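Local atomic coordinates of ketosynthase (PDB entry 6KXD), a protein that probably acts as one half of the ketosynthase/chain length factor pair that extends polyketide chains in a highly reducing type II polyketide synthase making ishigamide. Residues B[199-205]-B[233-239]; B[21-25]-B[337-342]; B[126-131]-B[148-152]. All blocks are in the same frame, centred on the assembly; numbering follows the deposited sequence.

Interaction 1: residues B[199-205]-B[233-239]; sequences KYLVGSA and CGLFLVE
Lys199 runs its aliphatic chain beside that of Glu239, both pointing the same way, with Lys199 CD 3.9 Å from Glu239 OE2; the carboxylate is held by Thr23 OG1 and the backbone N of Glu245. At Tyr200 the antiparallel ladder is firm: N binds Val238 O, and O receives Val238 N at 2.7 Å in an almost straight bond (175°), while the phenol ring leads away toward helix 180-193. Leu201, in a non-hydrogen-bonded pair with Leu237, brings CD1 to 4.2 Å from Leu237 CD2, on the face covered by helix 86-99. Strands 199-206 and 229-240 are thus neighbours in the N-terminal sheet of a thiolase-like fold, the former also pairing in parallel with strand 114-119, the latter antiparallel with strand 20-29. Val202 faces the other way; with CG1 anti to its backbone N (chi1 -180°), CG2 is left to meet Val238 CG2 at 3.7 Å diagonally across the ladder. Its carbonyl O receives Phe236 N, tilted 19° from the carbonyl plane, and also lies 3.3 Å from Phe236 CD2, oblique to the ring. Gly203 has no side chain, and Leu235 CD2 settles 3.7 Å from Gly203 CA. Ser204 exchanges two backbone bonds with Gly234, its OG bonding instead to Ala330 O and Ser334 OG. Ala205 CB packs 3.7 Å from Cys233 CB.

Interaction 2: residues B[21-25]-B[337-342]; sequences VITGW and IAAVLA
Ala338 O accepts the helical bond from Ala342 N at 2.8 Å and at the same time looks onto Trp25, lying 4.1 Å above the indole plane near its rim, so this turn of helix 337-342 lies over the indole. The contact between strand and helix is otherwise apolar. Trp25 CG sits between its backbone N and carbonyl carbon (chi1 63°), a placement that lays the indole across the helix surface. Leu341 supplies the main cover: its CD1 makes a CH-pi contact with the five-membered ring, 4.0 Å from the centroid and 28° off the normal, and approaches Trp25 CD1 most closely, at 3.6 Å. Its CB rests over the same face, toward NE1, and the two side chains run alongside one another, heading opposite ways. Farther along the indole, Ala338 CB touches the six-membered ring at 3.7 Å from Trp25 CE3, and Ala342 CB approaches CZ2. Ile22, three residues before Trp25 on the same strand, completes the patch with two branches: CG2 reaches Leu341 CD1 at 4.0 Å, and CD1 reaches Ile337 CG2 at 3.9 Å. Phe236 of the adjoining strand packs on Trp25, Ile337 and Leu341 alike, while Ile337 and Val340 also touch strand 354-360. The helix, running nearly at right angles to strand 21-25, is therefore buried between two sets of strands, as expected for the central helical layer of the layered alpha-beta-alpha-beta-alpha architecture of the thiolase fold.

Interaction 3: residues B[126-131]-B[148-152]; sequences ENVTDF and RIPFG
Arg148 bends twice along its side chain, at chi2 (-84°) and chi3 (-66°), curling the guanidinium round to Asp130. There Arg148 NH2 forms a salt bridge with Asp130 OD2 at 2.8 Å, while NH1 adds a weak bond of 3.3 Å to the same Asp130 OD2. The oxygen sits at the edge of the guanidinium, close to its plane, but is approached on its anti side, and the two flat groups stand 78° apart. Asn127, its CG anti to the backbone N, sends ND2 to Arg148 O at 2.8 Å; the donor lies above the carbonyl plane, although the oxygen is in the amide plane. A water accepts from both Asn127 ND2 (3.0 Å) and Arg148 NE (2.6 Å), which pins the arginine's inner nitrogen too. Asn127 OD1 rests 3.2 Å from Gly152 CA, where the glycine permits close approach. Apart from the polar groups, Ile149 CG1 meets the edge of the Phe131 ring, 4.0 Å from CE2. Phe131 and Ile149 also pack on Ala206 and Leu207 of the neighbouring ketosynthase chain, which places this contact, between helix 125-137 and the short helical turn 149-152, at the subunit interface of the ketosynthase/chain length factor dimer.

Interactions 1 and 2 are core contacts with centres 9 Å apart, joined through neighbouring strands 20-29 and 229-240, whose backbones meet at Thr23 N and Leu237 O in a probable hydrogen bond. The first binds strand to strand through a regular backbone ladder, the second lays a helix on that sheet by apolar and CH-pi contacts, and interaction 1 is nested in the long loop that interaction 2 closes. Interaction 3 lies apart, its centre about 24 Å from that of interaction 1 and 32 Å from that of interaction 2, on the opposite side of the chain's centre from the latter. Partly buried beside the partner subunit, it relies on a salt bridge, a side-chain amide and a water.

Interaction 1: residues B[199-205]-B[233-239]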
ATOM      1  N   LYS B 199      -2.400 -18.292   6.811  1.00 41.79           N
ATOM      2  CA  LYS B 199      -2.484 -18.458   5.389  1.00 41.73           C
ATOM      3  C   LYS B 199      -2.647 -17.060   4.769  1.00 40.90           C
ATOM      4  O   LYS B 199      -3.134 -16.133   5.407  1.00 40.70           O
ATOM      5  CB  LYS B 199      -3.706 -19.250   4.934  1.00 44.22           C
ATOM      6  CG  LYS B 199      -3.800 -20.699   5.364  1.00 47.04           C
ATOM      7  CD  LYS B 199      -4.897 -21.412   4.596  1.00 51.04           C
ATOM      8  CE  LYS B 199      -5.616 -22.449   5.431  1.00 60.69           C
ATOM      9  NZ  LYS B 199      -6.292 -21.794   6.585  1.00 63.85           N
ATOM     10  N   TYR B 200      -2.244 -16.937   3.515  1.00 39.61           N
ATOM     11  CA  TYR B 200      -2.292 -15.670   2.821  1.00 38.37           C
ATOM     12  C   TYR B 200      -2.687 -15.892   1.389  1.00 34.72           C
ATOM     13  O   TYR B 200      -2.197 -16.814   0.737  1.00 41.17           O
ATOM     14  CB  TYR B 200      -0.946 -14.946   2.801  1.00 39.06           C
ATOM     15  CG  TYR B 200      -0.955 -13.656   3.555  1.00 34.37           C
ATOM     16  CD1 TYR B 200      -1.513 -12.486   3.015  1.00 37.55           C
ATOM     17  CD2 TYR B 200      -0.426 -13.600   4.822  1.00 35.58           C
ATOM     18  CE1 TYR B 200      -1.522 -11.306   3.743  1.00 36.51           C
ATOM     19  CE2 TYR B 200      -0.418 -12.427   5.554  1.00 39.55           C
ATOM     20  CZ  TYR B 200      -0.956 -11.274   5.007  1.00 40.96           C
ATOM     21  OH  TYR B 200      -0.938 -10.176   5.806  1.00 37.95           O
ATOM     22  N   LEU B 201      -3.587 -15.028   0.918  1.00 34.23           N
ATOM     23  CA  LEU B 201      -3.864 -14.820  -0.479  1.00 33.49           C
ATOM     24  C   LEU B 201      -2.964 -13.676  -0.900  1.00 37.00           C
ATOM     25  O   LEU B 201      -3.052 -12.630  -0.313  1.00 33.97           O
ATOM     26  CB  LEU B 201      -5.294 -14.362  -0.700  1.00 37.58           C
ATOM     27  CG  LEU B 201      -6.407 -15.377  -0.795  1.00 46.85           C
ATOM     28  CD1 LEU B 201      -6.874 -15.729   0.579  1.00 52.79           C
ATOM     29  CD2 LEU B 201      -7.562 -14.788  -1.605  1.00 44.27           C
ATOM     30  N   VAL B 202      -2.043 -13.940  -1.817  1.00 36.23           N
ATOM     31  CA  VAL B 202      -1.008 -12.973  -2.145  1.00 37.48           C
ATOM     32  C   VAL B 202      -1.067 -12.835  -3.647  1.00 34.80           C
ATOM     33  O   VAL B 202      -1.029 -13.858  -4.380  1.00 35.39           O
ATOM     34  CB  VAL B 202       0.409 -13.460  -1.812  1.00 39.34           C
ATOM     35  CG1 VAL B 202       1.470 -12.404  -2.164  1.00 38.23           C
ATOM     36  CG2 VAL B 202       0.534 -13.886  -0.376  1.00 44.20           C
ATOM     37  N   GLY B 203      -0.985 -11.602  -4.142  1.00 33.48           N
ATOM     38  CA  GLY B 203      -0.859 -11.543  -5.567  1.00 33.26           C
ATOM     39  C   GLY B 203      -0.844 -10.125  -6.021  1.00 32.34           C
ATOM     40  O   GLY B 203      -0.589  -9.236  -5.197  1.00 33.74           O
ATOM     41  N   SER B 204      -1.096  -9.936  -7.307  1.00 34.39           N
ATOM     42  CA  SER B 204      -1.049  -8.585  -7.787  1.00 35.52           C
ATOM     43  C   SER B 204      -1.917  -8.505  -9.021  1.00 34.23           C
ATOM     44  O   SER B 204      -2.237  -9.552  -9.627  1.00 35.94           O
ATOM     45  CB  SER B 204       0.405  -8.205  -7.966  1.00 34.24           C
ATOM     46  OG  SER B 204       1.031  -8.979  -8.984  1.00 36.64           O
ATOM     47  N   ALA B 205      -2.283  -7.269  -9.443  1.00 34.07           N
ATOM     48  CA  ALA B 205      -3.288  -7.138 -10.475  1.00 34.59           C
ATOM     49  C   ALA B 205      -3.122  -5.817 -11.206  1.00 34.26           C
ATOM     50  O   ALA B 205      -2.804  -4.833 -10.567  1.00 34.67           O
ATOM     51  CB  ALA B 205      -4.665  -7.218  -9.886  1.00 36.87           C
ATOM     52  N   CYS B 233      -4.667 -10.616 -13.250  1.00 36.44           N
ATOM     53  CA  CYS B 233      -4.377 -10.825 -11.847  1.00 37.91           C
ATOM     54  C   CYS B 233      -3.846 -12.240 -11.641  1.00 37.77           C
ATOM     55  O   CYS B 233      -4.383 -13.202 -12.162  1.00 36.64           O
ATOM     56  CB  CYS B 233      -5.624 -10.642 -10.985  1.00 34.94           C
ATOM     57  SG  CYS B 233      -5.428 -11.033  -9.222  1.00 37.44           S
ATOM     58  N   GLY B 234      -2.786 -12.350 -10.851  1.00 35.36           N
ATOM     59  CA  GLY B 234      -2.294 -13.604 -10.369  1.00 37.00           C
ATOM     60  C   GLY B 234      -2.336 -13.613  -8.875  1.00 35.01           C
ATOM     61  O   GLY B 234      -2.004 -12.575  -8.255  1.00 35.55           O
ATOM     62  N   LEU B 235      -2.776 -14.742  -8.285  1.00 34.14           N
ATOM     63  CA  LEU B 235      -2.882 -14.917  -6.866  1.00 33.58           C
ATOM     64  C   LEU B 235      -2.358 -16.288  -6.445  1.00 32.92           C
ATOM     65  O   LEU B 235      -2.486 -17.256  -7.228  1.00 37.93           O
ATOM     66  CB  LEU B 235      -4.337 -14.878  -6.401  1.00 38.51           C
ATOM     67  CG  LEU B 235      -5.106 -13.580  -6.592  1.00 41.67           C
ATOM     68  CD1 LEU B 235      -6.539 -13.801  -6.135  1.00 38.97           C
ATOM     69  CD2 LEU B 235      -4.466 -12.441  -5.797  1.00 41.66           C
ATOM     70  N   PHE B 236      -1.776 -16.297  -5.254  1.00 35.96           N
ATOM     71  CA  PHE B 236      -1.190 -17.455  -4.615  1.00 36.12           C
ATOM     72  C   PHE B 236      -1.791 -17.659  -3.245  1.00 38.90           C
ATOM     73  O   PHE B 236      -2.050 -16.691  -2.507  1.00 36.33           O
ATOM     74  CB  PHE B 236       0.317 -17.287  -4.471  1.00 36.13           C
ATOM     75  CG  PHE B 236       0.881 -16.898  -5.787  1.00 35.69           C
ATOM     76  CD1 PHE B 236       1.004 -17.855  -6.798  1.00 36.98           C
ATOM     77  CD2 PHE B 236       1.176 -15.578  -6.046  1.00 36.45           C
ATOM     78  CE1 PHE B 236       1.485 -17.488  -8.039  1.00 37.32           C
ATOM     79  CE2 PHE B 236       1.585 -15.197  -7.312  1.00 39.08           C
ATOM     80  CZ  PHE B 236       1.734 -16.160  -8.302  1.00 42.83           C
ATOM     81  N   LEU B 237      -2.014 -18.933  -2.916  1.00 34.74           N
ATOM     82  CA  LEU B 237      -2.328 -19.270  -1.573  1.00 38.72           C
ATOM     83  C   LEU B 237      -1.004 -19.658  -0.912  1.00 36.44           C
ATOM     84  O   LEU B 237      -0.317 -20.588  -1.392  1.00 39.63           O
ATOM     85  CB  LEU B 237      -3.376 -20.393  -1.598  1.00 39.33           C
ATOM     86  CG  LEU B 237      -4.095 -20.612  -0.262  1.00 43.96           C
ATOM     87  CD1 LEU B 237      -3.137 -21.005   0.814  1.00 45.83           C
ATOM     88  CD2 LEU B 237      -4.828 -19.355   0.161  1.00 45.99           C
ATOM     89  N   VAL B 238      -0.587 -18.923   0.110  1.00 35.24           N
ATOM     90  CA  VAL B 238       0.642 -19.163   0.840  1.00 35.52           C
ATOM     91  C   VAL B 238       0.335 -19.656   2.260  1.00 38.02           C
ATOM     92  O   VAL B 238      -0.507 -19.104   2.954  1.00 37.17           O
ATOM     93  CB  VAL B 238       1.512 -17.889   0.882  1.00 40.18           C
ATOM     94  CG1 VAL B 238       2.797 -18.085   1.654  1.00 43.63           C
ATOM     95  CG2 VAL B 238       1.791 -17.408  -0.544  1.00 42.62           C
ATOM     96  N   GLU B 239       1.072 -20.674   2.684  1.00 41.91           N
ATOM     97  CA  GLU B 239       0.927 -21.287   4.018  1.00 43.27           C
ATOM     98  C   GLU B 239       2.324 -21.508   4.594  1.00 46.01           C
ATOM     99  O   GLU B 239       3.324 -21.356   3.887  1.00 44.57           O
ATOM    100  CB  GLU B 239       0.190 -22.626   3.912  1.00 43.40           C
ATOM    101  CG  GLU B 239      -0.969 -22.597   2.965  1.00 46.16           C
ATOM    102  CD  GLU B 239      -1.884 -23.787   3.112  1.00 44.42           C
ATOM    103  OE1 GLU B 239      -2.329 -24.309   2.089  1.00 46.11           O
ATOM    104  OE2 GLU B 239      -2.136 -24.173   4.292  1.00 47.86           O
TER

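Interaction 2: residues B[21-25]-B[337-342]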
ATOM      1  N   VAL B  21       5.165 -21.644   1.777  1.00 40.51           N
ATOM      2  CA  VAL B  21       4.948 -22.453   0.670  1.00 39.30           C
ATOM      3  C   VAL B  21       3.727 -21.925  -0.048  1.00 40.07           C
ATOM      4  O   VAL B  21       2.747 -21.544   0.579  1.00 42.36           O
ATOM      5  CB  VAL B  21       4.802 -23.943   1.039  1.00 41.30           C
ATOM      6  CG1 VAL B  21       6.123 -24.468   1.579  1.00 40.99           C
ATOM      7  CG2 VAL B  21       3.689 -24.226   2.021  1.00 46.01           C
ATOM      8  N   ILE B  22       3.822 -21.951  -1.375  1.00 38.59           N
ATOM      9  CA  ILE B  22       2.695 -21.726  -2.171  1.00 39.91           C
ATOM     10  C   ILE B  22       1.979 -23.063  -2.367  1.00 40.45           C
ATOM     11  O   ILE B  22       2.584 -23.992  -2.894  1.00 39.09           O
ATOM     12  CB  ILE B  22       3.112 -21.146  -3.513  1.00 35.99           C
ATOM     13  CG1 ILE B  22       3.787 -19.784  -3.344  1.00 36.81           C
ATOM     14  CG2 ILE B  22       1.913 -21.115  -4.415  1.00 35.86           C
ATOM     15  CD1 ILE B  22       4.342 -19.248  -4.662  1.00 42.78           C
ATOM     16  N   THR B  23       0.690 -23.111  -2.033  1.00 39.99           N
ATOM     17  CA  THR B  23      -0.093 -24.376  -2.121  1.00 40.58           C
ATOM     18  C   THR B  23      -1.210 -24.258  -3.138  1.00 44.94           C
ATOM     19  O   THR B  23      -1.947 -25.224  -3.365  1.00 43.35           O
ATOM     20  CB  THR B  23      -0.625 -24.760  -0.741  1.00 42.28           C
ATOM     21  OG1 THR B  23      -1.557 -23.729  -0.419  1.00 40.76           O
ATOM     22  CG2 THR B  23       0.480 -24.853   0.281  1.00 43.78           C
ATOM     23  N   GLY B  24      -1.275 -23.122  -3.836  1.00 38.13           N
ATOM     24  CA  GLY B  24      -2.272 -22.940  -4.832  1.00 42.17           C
ATOM     25  C   GLY B  24      -2.062 -21.615  -5.551  1.00 34.90           C
ATOM     26  O   GLY B  24      -1.414 -20.740  -5.005  1.00 36.83           O
ATOM     27  N   TRP B  25      -2.635 -21.520  -6.734  1.00 38.37           N
ATOM     28  CA  TRP B  25      -2.572 -20.302  -7.488  1.00 39.57           C
ATOM     29  C   TRP B  25      -3.720 -20.211  -8.453  1.00 39.68           C
ATOM     30  O   TRP B  25      -4.402 -21.192  -8.775  1.00 37.25           O
ATOM     31  CB  TRP B  25      -1.249 -20.173  -8.211  1.00 39.41           C
ATOM     32  CG  TRP B  25      -0.959 -21.210  -9.234  1.00 38.46           C
ATOM     33  CD1 TRP B  25      -0.520 -22.487  -9.037  1.00 41.64           C
ATOM     34  CD2 TRP B  25      -1.098 -21.042 -10.649  1.00 39.93           C
ATOM     35  NE1 TRP B  25      -0.334 -23.111 -10.235  1.00 44.34           N
ATOM     36  CE2 TRP B  25      -0.692 -22.262 -11.243  1.00 42.75           C
ATOM     37  CE3 TRP B  25      -1.489 -19.982 -11.468  1.00 40.70           C
ATOM     38  CZ2 TRP B  25      -0.700 -22.446 -12.622  1.00 46.79           C
ATOM     39  CZ3 TRP B  25      -1.509 -20.171 -12.834  1.00 42.47           C
ATOM     40  CH2 TRP B  25      -1.112 -21.389 -13.397  1.00 45.37           C
ATOM     41  N   ILE B 337       5.747 -15.771 -11.279  1.00 35.94           N
ATOM     42  CA  ILE B 337       5.694 -16.840 -10.348  1.00 36.42           C
ATOM     43  C   ILE B 337       4.730 -17.901 -10.887  1.00 37.29           C
ATOM     44  O   ILE B 337       5.061 -19.052 -10.916  1.00 37.79           O
ATOM     45  CB  ILE B 337       5.323 -16.346  -8.949  1.00 36.68           C
ATOM     46  CG1 ILE B 337       6.428 -15.469  -8.348  1.00 36.40           C
ATOM     47  CG2 ILE B 337       5.024 -17.543  -8.081  1.00 37.53           C
ATOM     48  CD1 ILE B 337       6.046 -14.790  -7.076  1.00 40.90           C
ATOM     49  N   ALA B 338       3.544 -17.505 -11.330  1.00 38.29           N
ATOM     50  CA  ALA B 338       2.582 -18.445 -11.929  1.00 38.95           C
ATOM     51  C   ALA B 338       3.167 -19.177 -13.147  1.00 38.47           C
ATOM     52  O   ALA B 338       2.909 -20.383 -13.296  1.00 38.76           O
ATOM     53  CB  ALA B 338       1.302 -17.767 -12.283  1.00 37.72           C
ATOM     54  N   ALA B 339       3.922 -18.484 -14.004  1.00 35.73           N
ATOM     55  CA  ALA B 339       4.546 -19.128 -15.144  1.00 41.02           C
ATOM     56  C   ALA B 339       5.512 -20.220 -14.661  1.00 37.69           C
ATOM     57  O   ALA B 339       5.578 -21.290 -15.253  1.00 40.23           O
ATOM     58  CB  ALA B 339       5.214 -18.125 -16.033  1.00 40.89           C
ATOM     59  N   VAL B 340       6.277 -19.951 -13.603  1.00 37.84           N
ATOM     60  CA  VAL B 340       7.154 -20.939 -13.019  1.00 41.89           C
ATOM     61  C   VAL B 340       6.341 -22.145 -12.543  1.00 41.96           C
ATOM     62  O   VAL B 340       6.714 -23.296 -12.838  1.00 40.78           O
ATOM     63  CB  VAL B 340       8.025 -20.379 -11.886  1.00 41.36           C
ATOM     64  CG1 VAL B 340       8.728 -21.494 -11.147  1.00 46.57           C
ATOM     65  CG2 VAL B 340       9.032 -19.355 -12.384  1.00 42.08           C
ATOM     66  N   LEU B 341       5.219 -21.899 -11.854  1.00 39.80           N
ATOM     67  CA  LEU B 341       4.445 -22.977 -11.327  1.00 38.54           C
ATOM     68  C   LEU B 341       3.808 -23.787 -12.472  1.00 39.32           C
ATOM     69  O   LEU B 341       3.732 -25.031 -12.375  1.00 42.93           O
ATOM     70  CB  LEU B 341       3.356 -22.429 -10.404  1.00 39.15           C
ATOM     71  CG  LEU B 341       3.866 -21.643  -9.198  1.00 38.06           C
ATOM     72  CD1 LEU B 341       2.712 -21.083  -8.373  1.00 37.90           C
ATOM     73  CD2 LEU B 341       4.739 -22.503  -8.349  1.00 38.83           C
ATOM     74  N   ALA B 342       3.363 -23.087 -13.522  1.00 37.90           N
ATOM     75  CA  ALA B 342       2.780 -23.679 -14.706  1.00 39.87           C
ATOM     76  C   ALA B 342       3.796 -24.580 -15.433  1.00 44.89           C
ATOM     77  O   ALA B 342       3.445 -25.702 -15.874  1.00 46.08           O
ATOM     78  CB  ALA B 342       2.253 -22.614 -15.621  1.00 44.46           C
TER

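Interaction 3: residues B[126-131]-B[148-152]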
ATOM      1  N   GLU B 126      -8.779   3.921 -14.581  1.00 38.90           N
ATOM      2  CA  GLU B 126     -10.034   4.164 -15.281  1.00 39.97           C
ATOM      3  C   GLU B 126     -11.032   4.845 -14.327  1.00 43.43           C
ATOM      4  O   GLU B 126     -11.701   5.830 -14.699  1.00 42.76           O
ATOM      5  CB  GLU B 126     -10.640   2.889 -15.836  1.00 40.90           C
ATOM      6  CG  GLU B 126     -11.975   3.126 -16.543  1.00 46.23           C
ATOM      7  CD  GLU B 126     -12.547   1.896 -17.210  1.00 51.19           C
ATOM      8  OE1 GLU B 126     -12.188   0.779 -16.811  1.00 47.56           O
ATOM      9  OE2 GLU B 126     -13.359   2.063 -18.124  1.00 58.35           O
ATOM     10  N   ASN B 127     -11.126   4.353 -13.089  1.00 41.23           N
ATOM     11  CA  ASN B 127     -12.065   4.888 -12.139  1.00 40.47           C
ATOM     12  C   ASN B 127     -11.723   6.359 -11.834  1.00 45.66           C
ATOM     13  O   ASN B 127     -12.607   7.257 -11.892  1.00 41.30           O
ATOM     14  CB  ASN B 127     -12.117   4.029 -10.874  1.00 41.13           C
ATOM     15  CG  ASN B 127     -13.067   4.563  -9.847  1.00 42.79           C
ATOM     16  OD1 ASN B 127     -12.792   5.587  -9.261  1.00 42.35           O
ATOM     17  ND2 ASN B 127     -14.165   3.859  -9.616  1.00 41.79           N
ATOM     18  N   VAL B 128     -10.450   6.621 -11.523  1.00 41.99           N
ATOM     19  CA  VAL B 128     -10.062   7.876 -10.983  1.00 47.01           C
ATOM     20  C   VAL B 128     -10.134   8.933 -12.098  1.00 39.03           C
ATOM     21  O   VAL B 128     -10.507  10.063 -11.811  1.00 42.72           O
ATOM     22  CB  VAL B 128      -8.679   7.825 -10.330  1.00 45.23           C
ATOM     23  CG1 VAL B 128      -7.591   7.582 -11.349  1.00 46.26           C
ATOM     24  CG2 VAL B 128      -8.400   9.100  -9.549  1.00 51.00           C
ATOM     25  N   THR B 129      -9.765   8.553 -13.306  1.00 38.87           N
ATOM     26  CA  THR B 129      -9.755   9.469 -14.444  1.00 41.26           C
ATOM     27  C   THR B 129     -11.184   9.736 -14.921  1.00 44.82           C
ATOM     28  O   THR B 129     -11.497  10.818 -15.334  1.00 45.80           O
ATOM     29  CB  THR B 129      -8.918   9.003 -15.638  1.00 41.24           C
ATOM     30  OG1 THR B 129      -9.351   7.766 -16.198  1.00 43.53           O
ATOM     31  CG2 THR B 129      -7.446   8.951 -15.284  1.00 43.04           C
ATOM     32  N   ASP B 130     -12.053   8.733 -14.834  1.00 44.00           N
ATOM     33  CA  ASP B 130     -13.470   8.959 -15.143  1.00 45.13           C
ATOM     34  C   ASP B 130     -14.057   9.933 -14.118  1.00 47.40           C
ATOM     35  O   ASP B 130     -14.772  10.849 -14.497  1.00 46.56           O
ATOM     36  CB  ASP B 130     -14.269   7.660 -15.225  1.00 45.43           C
ATOM     37  CG  ASP B 130     -14.054   6.834 -16.476  1.00 49.54           C
ATOM     38  OD1 ASP B 130     -13.377   7.300 -17.433  1.00 49.63           O
ATOM     39  OD2 ASP B 130     -14.552   5.692 -16.468  1.00 52.76           O
ATOM     40  N   PHE B 131     -13.758   9.730 -12.830  1.00 42.85           N
ATOM     41  CA  PHE B 131     -14.208  10.554 -11.752  1.00 42.55           C
ATOM     42  C   PHE B 131     -13.741  11.988 -12.015  1.00 50.68           C
ATOM     43  O   PHE B 131     -14.505  12.957 -11.955  1.00 41.91           O
ATOM     44  CB  PHE B 131     -13.683  10.032 -10.423  1.00 45.25           C
ATOM     45  CG  PHE B 131     -13.937  10.877  -9.205  1.00 46.95           C
ATOM     46  CD1 PHE B 131     -13.149  11.969  -8.887  1.00 50.20           C
ATOM     47  CD2 PHE B 131     -14.959  10.543  -8.330  1.00 53.89           C
ATOM     48  CE1 PHE B 131     -13.390  12.715  -7.746  1.00 55.79           C
ATOM     49  CE2 PHE B 131     -15.169  11.268  -7.168  1.00 50.62           C
ATOM     50  CZ  PHE B 131     -14.400  12.358  -6.880  1.00 53.02           C
ATOM     51  N   ARG B 148     -19.616   4.872  -8.511  1.00 45.52           N
ATOM     52  CA  ARG B 148     -18.225   4.435  -8.864  1.00 43.81           C
ATOM     53  C   ARG B 148     -17.271   4.697  -7.699  1.00 47.48           C
ATOM     54  O   ARG B 148     -16.184   4.099  -7.669  1.00 45.26           O
ATOM     55  CB  ARG B 148     -17.697   5.122 -10.128  1.00 47.69           C
ATOM     56  CG  ARG B 148     -18.408   4.779 -11.431  1.00 58.37           C
ATOM     57  CD  ARG B 148     -17.983   3.532 -12.167  1.00 71.28           C
ATOM     58  NE  ARG B 148     -16.624   3.566 -12.694  1.00 77.79           N
ATOM     59  CZ  ARG B 148     -16.240   4.198 -13.804  1.00 69.92           C
ATOM     60  NH1 ARG B 148     -17.073   5.004 -14.435  1.00 63.31           N
ATOM     61  NH2 ARG B 148     -15.014   4.030 -14.273  1.00 58.81           N
ATOM     62  N   ILE B 149     -17.653   5.541  -6.733  1.00 44.94           N
ATOM     63  CA  ILE B 149     -16.727   6.026  -5.716  1.00 49.01           C
ATOM     64  C   ILE B 149     -16.161   4.891  -4.855  1.00 45.38           C
ATOM     65  O   ILE B 149     -14.965   4.830  -4.611  1.00 46.17           O
ATOM     66  CB  ILE B 149     -17.408   7.131  -4.871  1.00 50.54           C
ATOM     67  CG1 ILE B 149     -17.551   8.425  -5.683  1.00 46.01           C
ATOM     68  CG2 ILE B 149     -16.668   7.365  -3.572  1.00 54.89           C
ATOM     69  CD1 ILE B 149     -18.142   9.580  -4.899  1.00 52.25           C
ATOM     70  N   PRO B 150     -16.969   3.943  -4.343  1.00 51.37           N
ATOM     71  CA  PRO B 150     -16.409   2.870  -3.513  1.00 50.68           C
ATOM     72  C   PRO B 150     -15.222   2.182  -4.232  1.00 54.52           C
ATOM     73  O   PRO B 150     -14.068   2.008  -3.679  1.00 55.36           O
ATOM     74  CB  PRO B 150     -17.631   1.967  -3.267  1.00 52.19           C
ATOM     75  CG  PRO B 150     -18.837   2.870  -3.454  1.00 54.71           C
ATOM     76  CD  PRO B 150     -18.426   3.878  -4.511  1.00 52.12           C
ATOM     77  N   PHE B 151     -15.400   1.971  -5.531  1.00 46.90           N
ATOM     78  CA  PHE B 151     -14.487   1.199  -6.330  1.00 47.16           C
ATOM     79  C   PHE B 151     -13.142   1.910  -6.510  1.00 49.06           C
ATOM     80  O   PHE B 151     -12.181   1.270  -6.857  1.00 47.62           O
ATOM     81  CB  PHE B 151     -15.137   0.860  -7.672  1.00 42.77           C
ATOM     82  CG  PHE B 151     -16.360   0.003  -7.510  1.00 42.92           C
ATOM     83  CD1 PHE B 151     -16.240  -1.351  -7.231  1.00 43.64           C
ATOM     84  CD2 PHE B 151     -17.633   0.542  -7.629  1.00 45.58           C
ATOM     85  CE1 PHE B 151     -17.368  -2.144  -7.068  1.00 48.54           C
ATOM     86  CE2 PHE B 151     -18.757  -0.258  -7.479  1.00 48.00           C
ATOM     87  CZ  PHE B 151     -18.626  -1.601  -7.195  1.00 45.21           C
ATOM     88  N   GLY B 152     -13.088   3.225  -6.276  1.00 49.23           N
ATOM     89  CA  GLY B 152     -11.937   4.045  -6.580  1.00 44.03           C
ATOM     90  C   GLY B 152     -10.777   3.810  -5.620  1.00 43.19           C
ATOM     91  O   GLY B 152      -9.611   3.990  -5.978  1.00 44.21           O
TER
HETATM   92  O   HOH W   1     -15.439   1.722 -11.326  1.00 44.35           O